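Local coordinates for iron-chelator utilization protein (PDB 4YHB) that binds flavin-adenine dinucleotide and probably uses it to reduce siderophore-bound iron, so that the metal can be released from its chelator, at residues L145-D148 and E149-P153; N197-P201 and G202-L206; K233-R236 and R237-E241. All coordinates share one frame; numbering follows the deposited sequence.

Contact 1. Residues L145-D148 and E149-P153. With FAD (flavin-adenine dinucleotide), chain C.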
loop_
_atom_site.group_PDB
_atom_site.type_symbol
_atom_site.label_atom_id
_atom_site.label_comp_id
_atom_site.label_asym_id
_atom_site.label_seq_id
_atom_site.Cartn_x
_atom_site.Cartn_y
_atom_site.Cartn_z
ATOM N N LEU A 145 -2.296 -2.262 -13.792
ATOM C CA LEU A 145 -2.288 -2.321 -12.327
ATOM C C LEU A 145 -3.395 -3.212 -11.774
ATOM O O LEU A 145 -4.562 -3.078 -12.150
ATOM C CB LEU A 145 -2.428 -0.915 -11.756
ATOM C CG LEU A 145 -1.441 0.120 -12.291
ATOM C CD1 LEU A 145 -1.969 1.499 -12.022
ATOM C CD2 LEU A 145 -0.092 -0.051 -11.626
ATOM N N LEU A 146 -3.020 -4.130 -10.893
ATOM C CA LEU A 146 -3.969 -5.006 -10.216
ATOM C C LEU A 146 -3.791 -4.836 -8.709
ATOM O O LEU A 146 -2.660 -4.783 -8.203
ATOM C CB LEU A 146 -3.763 -6.464 -10.636
ATOM C CG LEU A 146 -3.802 -6.721 -12.147
ATOM C CD1 LEU A 146 -2.409 -6.987 -12.676
ATOM C CD2 LEU A 146 -4.722 -7.881 -12.473
ATOM N N ALA A 147 -4.898 -4.710 -7.985
ATOM C CA ALA A 147 -4.802 -4.463 -6.552
ATOM C C ALA A 147 -6.100 -4.815 -5.853
ATOM O O ALA A 147 -7.175 -4.505 -6.357
ATOM C CB ALA A 147 -4.444 -2.989 -6.279
ATOM N N ASP A 148 -6.003 -5.472 -4.698
ATOM C CA ASP A 148 -7.155 -5.535 -3.800
ATOM C C ASP A 148 -7.041 -4.321 -2.871
ATOM O O ASP A 148 -6.175 -3.473 -3.095
ATOM C CB ASP A 148 -7.221 -6.891 -3.062
ATOM C CG ASP A 148 -6.190 -7.044 -1.926
ATOM O OD1 ASP A 148 -5.308 -6.178 -1.699
ATOM O OD2 ASP A 148 -6.281 -8.086 -1.243
ATOM N N GLU A 149 -7.878 -4.213 -1.839
ATOM C CA GLU A 149 -7.937 -2.949 -1.095
ATOM C C GLU A 149 -6.641 -2.599 -0.327
ATOM O O GLU A 149 -6.380 -1.427 -0.066
ATOM C CB GLU A 149 -9.135 -2.945 -0.128
ATOM C CG GLU A 149 -9.235 -4.171 0.786
ATOM C CD GLU A 149 -10.161 -5.256 0.223
ATOM O OE1 GLU A 149 -10.036 -5.586 -0.971
ATOM O OE2 GLU A 149 -11.019 -5.772 0.979
ATOM N N THR A 150 -5.826 -3.587 0.020
ATOM C CA THR A 150 -4.579 -3.293 0.752
ATOM C C THR A 150 -3.534 -2.642 -0.138
ATOM O O THR A 150 -2.662 -1.905 0.344
ATOM C CB THR A 150 -3.934 -4.552 1.364
ATOM O OG1 THR A 150 -3.556 -5.465 0.321
ATOM C CG2 THR A 150 -4.882 -5.235 2.336
ATOM N N ALA A 151 -3.631 -2.920 -1.436
ATOM C CA ALA A 151 -2.690 -2.408 -2.411
ATOM C C ALA A 151 -3.267 -1.257 -3.228
ATOM O O ALA A 151 -2.559 -0.640 -4.015
ATOM C CB ALA A 151 -2.231 -3.526 -3.321
ATOM N N LEU A 152 -4.539 -0.940 -3.009
ATOM C CA LEU A 152 -5.171 0.182 -3.706
ATOM C C LEU A 152 -4.505 1.534 -3.410
ATOM O O LEU A 152 -4.377 2.357 -4.324
ATOM C CB LEU A 152 -6.676 0.239 -3.374
ATOM C CG LEU A 152 -7.496 1.392 -3.970
ATOM C CD1 LEU A 152 -7.307 1.486 -5.490
ATOM C CD2 LEU A 152 -8.985 1.254 -3.623
ATOM N N PRO A 153 -4.075 1.779 -2.153
ATOM C CA PRO A 153 -3.399 3.071 -1.927
ATOM C C PRO A 153 -2.182 3.307 -2.815
ATOM O O PRO A 153 -2.042 4.403 -3.382
ATOM C CB PRO A 153 -2.979 2.992 -0.454
ATOM C CG PRO A 153 -4.054 2.126 0.172
ATOM C CD PRO A 153 -4.344 1.077 -0.880
HETATM P PA FAD C . -2.821 -8.676 11.213
HETATM O O1A FAD C . -2.526 -8.850 12.709
HETATM O O2A FAD C . -1.497 -8.568 10.366
HETATM O O5B FAD C . -3.541 -10.020 10.693
HETATM C C5B FAD C . -4.535 -10.619 11.443
HETATM C C4B FAD C . -5.470 -11.414 10.510
HETATM O O4B FAD C . -6.219 -10.573 9.676
HETATM C C3B FAD C . -4.748 -12.344 9.630
HETATM O O3B FAD C . -5.529 -13.492 9.552
HETATM C C2B FAD C . -4.703 -11.680 8.370
HETATM O O2B FAD C . -4.731 -12.553 7.248
HETATM C C1B FAD C . -5.941 -10.887 8.352
HETATM N N9A FAD C . -5.874 -9.644 7.594
HETATM C C8A FAD C . -4.838 -8.779 7.542
HETATM N N7A FAD C . -5.176 -7.750 6.753
HETATM C C5A FAD C . -6.450 -7.944 6.337
HETATM C C6A FAD C . -7.325 -7.229 5.518
HETATM N N6A FAD C . -6.914 -5.993 4.952
HETATM N N1A FAD C . -8.556 -7.713 5.281
HETATM C C2A FAD C . -8.957 -8.883 5.823
HETATM N N3A FAD C . -8.143 -9.592 6.612
HETATM C C4A FAD C . -6.892 -9.149 6.865
HETATM N N1 FAD C . -2.909 -2.204 4.194
HETATM C C2 FAD C . -3.718 -1.143 4.186
HETATM O O2 FAD C . -4.838 -1.228 4.666
HETATM N N3 FAD C . -3.254 0.022 3.637
HETATM C C4 FAD C . -2.014 0.121 3.111
HETATM O O4 FAD C . -1.656 1.194 2.644
HETATM C C4X FAD C . -1.151 -0.975 3.098
HETATM N N5 FAD C . 0.125 -0.935 2.568
HETATM C C5X FAD C . 0.911 -2.036 2.610
HETATM C C6 FAD C . 2.206 -1.998 2.082
HETATM C C7 FAD C . 2.942 -3.005 2.115
HETATM C C7M FAD C . 4.345 -2.838 1.501
HETATM C C8 FAD C . 2.667 -4.117 2.594
HETATM C C8M FAD C . 3.586 -5.306 2.594
HETATM C C9 FAD C . 1.436 -4.326 3.154
HETATM C C9A FAD C . 0.347 -3.257 3.238
HETATM N N10 FAD C . -0.882 -3.274 3.727
HETATM C C10 FAD C . -1.654 -2.166 3.675
HETATM C "C1'" FAD C . -1.414 -4.519 4.323
HETATM C "C2'" FAD C . -1.276 -4.558 5.813
HETATM O "O2'" FAD C . 0.053 -4.493 6.153
HETATM C "C3'" FAD C . -1.936 -5.885 6.328
HETATM O "O3'" FAD C . -3.252 -5.891 5.873
HETATM C "C4'" FAD C . -1.806 -6.140 7.805
HETATM O "O4'" FAD C . -1.962 -7.471 8.062
HETATM C "C5'" FAD C . -2.852 -5.393 8.649
HETATM O "O5'" FAD C . -2.525 -5.343 10.016
HETATM P P FAD C . -3.574 -5.982 11.011
HETATM O O1P FAD C . -2.874 -5.806 12.377
HETATM O O2P FAD C . -4.925 -5.320 10.626
HETATM O O3P FAD C . -3.926 -7.521 11.100
#

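Contact 2. Residues N197-P201 and G202-L206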
loop_
_atom_site.group_PDB
_atom_site.type_symbol
_atom_site.label_atom_id
_atom_site.label_comp_id
_atom_site.label_asym_id
_atom_site.label_seq_id
_atom_site.Cartn_x
_atom_site.Cartn_y
_atom_site.Cartn_z
ATOM N N ASN A 197 -18.782 -8.895 -3.632
ATOM C CA ASN A 197 -20.219 -9.118 -3.413
ATOM C C ASN A 197 -20.557 -10.248 -2.426
ATOM O O ASN A 197 -21.387 -11.118 -2.719
ATOM C CB ASN A 197 -20.906 -9.388 -4.755
ATOM C CG ASN A 197 -20.905 -8.174 -5.645
ATOM O OD1 ASN A 197 -20.777 -7.045 -5.157
ATOM N ND2 ASN A 197 -21.057 -8.381 -6.954
ATOM N N GLY A 198 -19.900 -10.240 -1.268
ATOM C CA GLY A 198 -20.201 -11.202 -0.220
ATOM C C GLY A 198 -19.082 -12.187 0.055
ATOM O O GLY A 198 -18.992 -12.730 1.157
ATOM N N ALA A 199 -18.228 -12.421 -0.938
ATOM C CA ALA A 199 -17.073 -13.284 -0.751
ATOM C C ALA A 199 -16.070 -12.600 0.182
ATOM O O ALA A 199 -15.879 -11.386 0.108
ATOM C CB ALA A 199 -16.429 -13.600 -2.072
ATOM N N ALA A 200 -15.440 -13.371 1.058
ATOM C CA ALA A 200 -14.475 -12.796 2.006
ATOM C C ALA A 200 -13.205 -12.330 1.296
ATOM O O ALA A 200 -12.831 -12.893 0.270
ATOM C CB ALA A 200 -14.135 -13.810 3.087
ATOM N N PRO A 201 -12.528 -11.304 1.850
ATOM C CA PRO A 201 -11.236 -10.856 1.319
ATOM C C PRO A 201 -10.275 -12.023 1.167
ATOM O O PRO A 201 -10.192 -12.854 2.067
ATOM C CB PRO A 201 -10.725 -9.875 2.387
ATOM C CG PRO A 201 -11.931 -9.407 3.099
ATOM C CD PRO A 201 -12.938 -10.537 3.036
ATOM N N GLY A 202 -9.579 -12.089 0.040
ATOM C CA GLY A 202 -8.534 -13.071 -0.150
ATOM C C GLY A 202 -9.032 -14.447 -0.572
ATOM O O GLY A 202 -8.242 -15.384 -0.620
ATOM N N THR A 203 -10.323 -14.576 -0.884
ATOM C CA THR A 203 -10.872 -15.885 -1.235
ATOM C C THR A 203 -11.330 -15.997 -2.683
ATOM O O THR A 203 -11.806 -17.054 -3.095
ATOM C CB THR A 203 -12.071 -16.268 -0.338
ATOM O OG1 THR A 203 -13.191 -15.425 -0.638
ATOM C CG2 THR A 203 -11.703 -16.141 1.140
ATOM N N THR A 204 -11.204 -14.921 -3.453
ATOM C CA THR A 204 -11.613 -14.958 -4.855
ATOM C C THR A 204 -10.414 -14.932 -5.802
ATOM O O THR A 204 -9.305 -14.601 -5.402
ATOM C CB THR A 204 -12.521 -13.778 -5.231
ATOM O OG1 THR A 204 -11.715 -12.632 -5.525
ATOM C CG2 THR A 204 -13.511 -13.456 -4.115
ATOM N N ASP A 205 -10.646 -15.252 -7.068
ATOM C CA ASP A 205 -9.600 -15.114 -8.076
ATOM C C ASP A 205 -9.938 -14.014 -9.075
ATOM O O ASP A 205 -9.560 -14.093 -10.249
ATOM C CB ASP A 205 -9.376 -16.446 -8.801
ATOM C CG ASP A 205 -10.663 -17.035 -9.355
ATOM O OD1 ASP A 205 -10.609 -18.154 -9.912
ATOM O OD2 ASP A 205 -11.733 -16.388 -9.225
ATOM N N LEU A 206 -10.646 -12.986 -8.608
ATOM C CA LEU A 206 -11.125 -11.907 -9.482
ATOM C C LEU A 206 -10.006 -11.195 -10.236
ATOM O O LEU A 206 -10.162 -10.865 -11.408
ATOM C CB LEU A 206 -11.921 -10.870 -8.670
ATOM C CG LEU A 206 -13.351 -11.231 -8.262
ATOM C CD1 LEU A 206 -13.848 -10.276 -7.171
ATOM C CD2 LEU A 206 -14.273 -11.191 -9.470
#

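Contact 3. Residues K233-R236 and R237-E241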
loop_
_atom_site.group_PDB
_atom_site.type_symbol
_atom_site.label_atom_id
_atom_site.label_comp_id
_atom_site.label_asym_id
_atom_site.label_seq_id
_atom_site.Cartn_x
_atom_site.Cartn_y
_atom_site.Cartn_z
ATOM N N LYS A 233 0.002 -15.580 -6.557
ATOM C CA LYS A 233 0.887 -16.643 -7.053
ATOM C C LYS A 233 0.576 -17.056 -8.498
ATOM O O LYS A 233 1.490 -17.160 -9.312
ATOM C CB LYS A 233 0.835 -17.870 -6.141
ATOM C CG LYS A 233 1.650 -17.737 -4.869
ATOM C CD LYS A 233 1.509 -18.978 -4.001
ATOM C CE LYS A 233 1.986 -18.725 -2.574
ATOM N NZ LYS A 233 1.733 -19.902 -1.684
ATOM N N PRO A 234 -0.712 -17.277 -8.835
ATOM C CA PRO A 234 -0.984 -17.591 -10.237
ATOM C C PRO A 234 -0.764 -16.409 -11.171
ATOM O O PRO A 234 -0.526 -16.651 -12.349
ATOM C CB PRO A 234 -2.456 -17.981 -10.224
ATOM C CG PRO A 234 -3.012 -17.319 -9.032
ATOM C CD PRO A 234 -1.929 -17.433 -8.019
ATOM N N ILE A 235 -0.865 -15.173 -10.673
ATOM C CA ILE A 235 -0.617 -13.986 -11.483
ATOM C C ILE A 235 0.860 -13.893 -11.837
ATOM O O ILE A 235 1.219 -13.607 -12.980
ATOM C CB ILE A 235 -1.078 -12.684 -10.738
ATOM C CG1 ILE A 235 -2.604 -12.649 -10.640
ATOM C CG2 ILE A 235 -0.582 -11.422 -11.455
ATOM C CD1 ILE A 235 -3.163 -11.528 -9.781
ATOM N N ARG A 236 1.714 -14.138 -10.845
ATOM C CA ARG A 236 3.163 -14.173 -11.046
ATOM C C ARG A 236 3.525 -15.209 -12.120
ATOM O O ARG A 236 4.241 -14.912 -13.076
ATOM C CB ARG A 236 3.858 -14.487 -9.715
ATOM C CG ARG A 236 5.360 -14.692 -9.777
ATOM C CD ARG A 236 5.935 -15.007 -8.378
ATOM N NE ARG A 236 5.847 -13.871 -7.452
ATOM C CZ ARG A 236 4.970 -13.761 -6.452
ATOM N NH1 ARG A 236 4.077 -14.714 -6.222
ATOM N NH2 ARG A 236 4.984 -12.685 -5.674
ATOM N N ARG A 237 2.977 -16.412 -11.963
ATOM C CA ARG A 237 3.232 -17.525 -12.872
ATOM C C ARG A 237 2.811 -17.195 -14.306
ATOM O O ARG A 237 3.540 -17.473 -15.262
ATOM C CB ARG A 237 2.511 -18.786 -12.387
ATOM C CG ARG A 237 3.166 -19.439 -11.193
ATOM C CD ARG A 237 2.399 -20.705 -10.758
ATOM N NE ARG A 237 1.197 -20.426 -9.973
ATOM C CZ ARG A 237 0.030 -21.027 -10.150
ATOM N NH1 ARG A 237 -0.130 -21.890 -11.146
ATOM N NH2 ARG A 237 -0.985 -20.711 -9.360
ATOM N N LEU A 238 1.654 -16.564 -14.447
ATOM C CA LEU A 238 1.123 -16.222 -15.757
ATOM C C LEU A 238 2.042 -15.236 -16.473
ATOM O O LEU A 238 2.291 -15.358 -17.672
ATOM C CB LEU A 238 -0.282 -15.648 -15.609
ATOM C CG LEU A 238 -1.110 -15.479 -16.873
ATOM C CD1 LEU A 238 -1.402 -16.842 -17.498
ATOM C CD2 LEU A 238 -2.393 -14.750 -16.536
ATOM N N LEU A 239 2.555 -14.264 -15.725
ATOM C CA LEU A 239 3.450 -13.259 -16.282
ATOM C C LEU A 239 4.782 -13.864 -16.708
ATOM O O LEU A 239 5.339 -13.497 -17.741
ATOM C CB LEU A 239 3.691 -12.138 -15.267
ATOM C CG LEU A 239 2.448 -11.333 -14.880
ATOM C CD1 LEU A 239 2.745 -10.395 -13.713
ATOM C CD2 LEU A 239 1.939 -10.552 -16.074
ATOM N N LYS A 240 5.295 -14.785 -15.901
ATOM C CA LYS A 240 6.571 -15.422 -16.193
ATOM C C LYS A 240 6.449 -16.377 -17.379
ATOM O O LYS A 240 7.362 -16.472 -18.206
ATOM C CB LYS A 240 7.091 -16.163 -14.960
ATOM C CG LYS A 240 7.851 -15.277 -13.985
ATOM C CD LYS A 240 7.691 -15.755 -12.553
ATOM C CE LYS A 240 7.953 -17.248 -12.419
ATOM N NZ LYS A 240 7.837 -17.690 -10.994
ATOM N N GLU A 241 5.316 -17.072 -17.462
ATOM C CA GLU A 241 5.067 -18.022 -18.545
ATOM C C GLU A 241 4.946 -17.337 -19.901
ATOM O O GLU A 241 5.089 -17.978 -20.940
ATOM C CB GLU A 241 3.803 -18.834 -18.270
ATOM C CG GLU A 241 3.954 -19.867 -17.175
ATOM C CD GLU A 241 2.692 -20.679 -16.978
ATOM O OE1 GLU A 241 1.678 -20.376 -17.646
ATOM O OE2 GLU A 241 2.716 -21.619 -16.155
#

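Contact 1. Residues L145-D148 and E149-P153
Asp148 and Thr150 meet side chain to side chain in the loop that leaves strand 142-147 and enters helix 152-161, the strand-to-helix turn of the beta-alpha-beta unit completed by strand 167-174. The hydroxyl of Thr150 gives its proton to Asp148: OG1 of Thr150 lies 2.8 Å from OD1 of Asp148 and uses the syn lone pair of that oxygen. The backbone N of Thr150 reaches the same OD1 at 3.2 Å, but from above the carboxylate plane, so one oxygen takes two donors from one residue. Torsion makes this possible, because Asp148 CG (chi1 75°) stands between its own N and carbonyl carbon, which brings OD1 to the N-H and hydroxyl of Thr150. The other oxygen, OD2, is taken by Trp256 NE1, which fixes the carboxylate at both ends. Aspartate suits the place, being short enough to bond the backbone two residues on.

Farther round the turn Ala151 N donates to Asp148 O at 3.1 Å, the donor standing above the carbonyl plane. The methyl groups of Ala147 and Ala151 face each other, CB to CB at 3.7 Å; small residues let the strand end and the turn come this close. Glu149 bends back so that OE1 comes within 4.5 Å of Asp148 OD2, a proximity of like charges probably eased by the salt bridge from Glu149 OE2 to Arg196.

The turn and the first residues of the helix bring Thr150 and Pro153 to FAD, whose pocket includes both. Thr150 CG2 approaches the adenine amino nitrogen N6A of FAD, while Pro153 CG rests 3.6 Å from O4 of FAD, an isoalloxazine carbonyl oxygen. On the same ring system, the backbone O of Thr150 stops 3.3 Å from C4X of FAD.

Contact 2. Residues N197-P201 and G202-L206
A type II beta turn from Ala200 to Thr203 shapes this loop, which runs from strand 190-195 to helix 206-212. The turn is closed by Thr203 N, which donates to Ala200 O at 3.2 Å, and it is reinforced by the Thr203 hydroxyl, whose OG1 donates to the same Ala200 O at 2.7 Å. Both donors lie somewhat off the carbonyl plane. The hydroxyl can add its bond because OG1 (chi1 69°) sits between the backbone N and the carbonyl carbon of Thr203, beside the N-H that closes the turn. Pro201 and Gly202 fill the two corner positions: proline's ring restricts phi to the range the first corner needs, and glycine accepts the positive phi of the second, where a beta carbon would collide with Pro201 O.

Two pairs of methyl groups meet across the loop. Ala199 CB meets Thr204 CG2 at 3.6 Å, and Ala200 CB lies 3.9 Å from Thr203 CG2. Thr204 faces two ways, for its OG1 accepts from Leu206 N at 3.3 Å in a nearly straight bond of 169°, forming an ST turn just where helix 206-212 begins. A valine at Thr204 would keep a methyl against Ala199 but would probably leave the Leu206 N-H without its acceptor and the start of the helix less firmly set.

Pro201 belongs to the FAD pocket, its side chain about 4 Å from the cofactor, so the turn also contributes to the flavin site. Arg196 is touched by Pro201, Thr204 and Leu206. Thr204 and Leu206 also rest on Glu173 of strand 167-174, while Asp205, at the N-cap position, forms a salt bridge with Arg209 of helix 206-212.

Contact 3. Residues K233-R236 and R237-E241
Arg237 folds back over Pro234 within helix 229-241, its guanidinium placed with one face over Pro234 CA and its NH2 only 3.2 Å from Pro234 CB. The two side chains cross at a slant. Their meeting follows from a bend at chi3 (-79°), which turns an otherwise extended arginine chain back along the helix. Arg237 NE also makes a weak bond of 3.3 Å to Lys233 O, the carbonyl that already accepts from Arg237 N at 3.1 Å. Proline, with no N-H to donate, fits where the helix is kinked.

Other pairs run alongside each other. Ile235 and Leu239 point the same way, with CG2 of Ile235 4.1 Å from CD1 of Leu239; on this buried side Ile235 meets Leu207 and Leu211 of helix 206-212, while Leu239 reaches Phe250 and Val252 of strand 250-256. Branched aliphatic chains suit this seam. Arg236 and Lys240 are likewise side by side, CG of Arg236 being 3.8 Å from CD of Lys240.

Chemically, the apolar chains serve the neighbouring helix and strand, whereas the basic pair packs through its aliphatic parts and Arg236 NH2 adds a weak hydrogen bond to Val252 O. Arg236 NE and Lys240 NZ are 5.6 Å apart, and solvent at the exposed Lys240 would probably soften their repulsion.

How the contacts relate
Contacts 1, 2 and 3 follow one another along the chain, all in the half of the protein built on the five-stranded parallel sheet. Contact 1 sits at the end of the central strand 142-147, contact 2 in the loop after the edge strand 190-195, and contact 3 on helix 229-241, which links strand 221-226 to strand 250-256. Centre to centre, contact 1 is about 14 Å from contact 2 and about 17 Å from contact 3, while contacts 2 and 3 are about 19 Å apart. None touches another. Contacts 1 and 2 both bring residues to the FAD pocket, contact 1 from a turn and helix start, contact 2 from a loop, and Arg196 lies next to both; contact 3 lies within a helix that rests on strand 250-256 and helix 206-212.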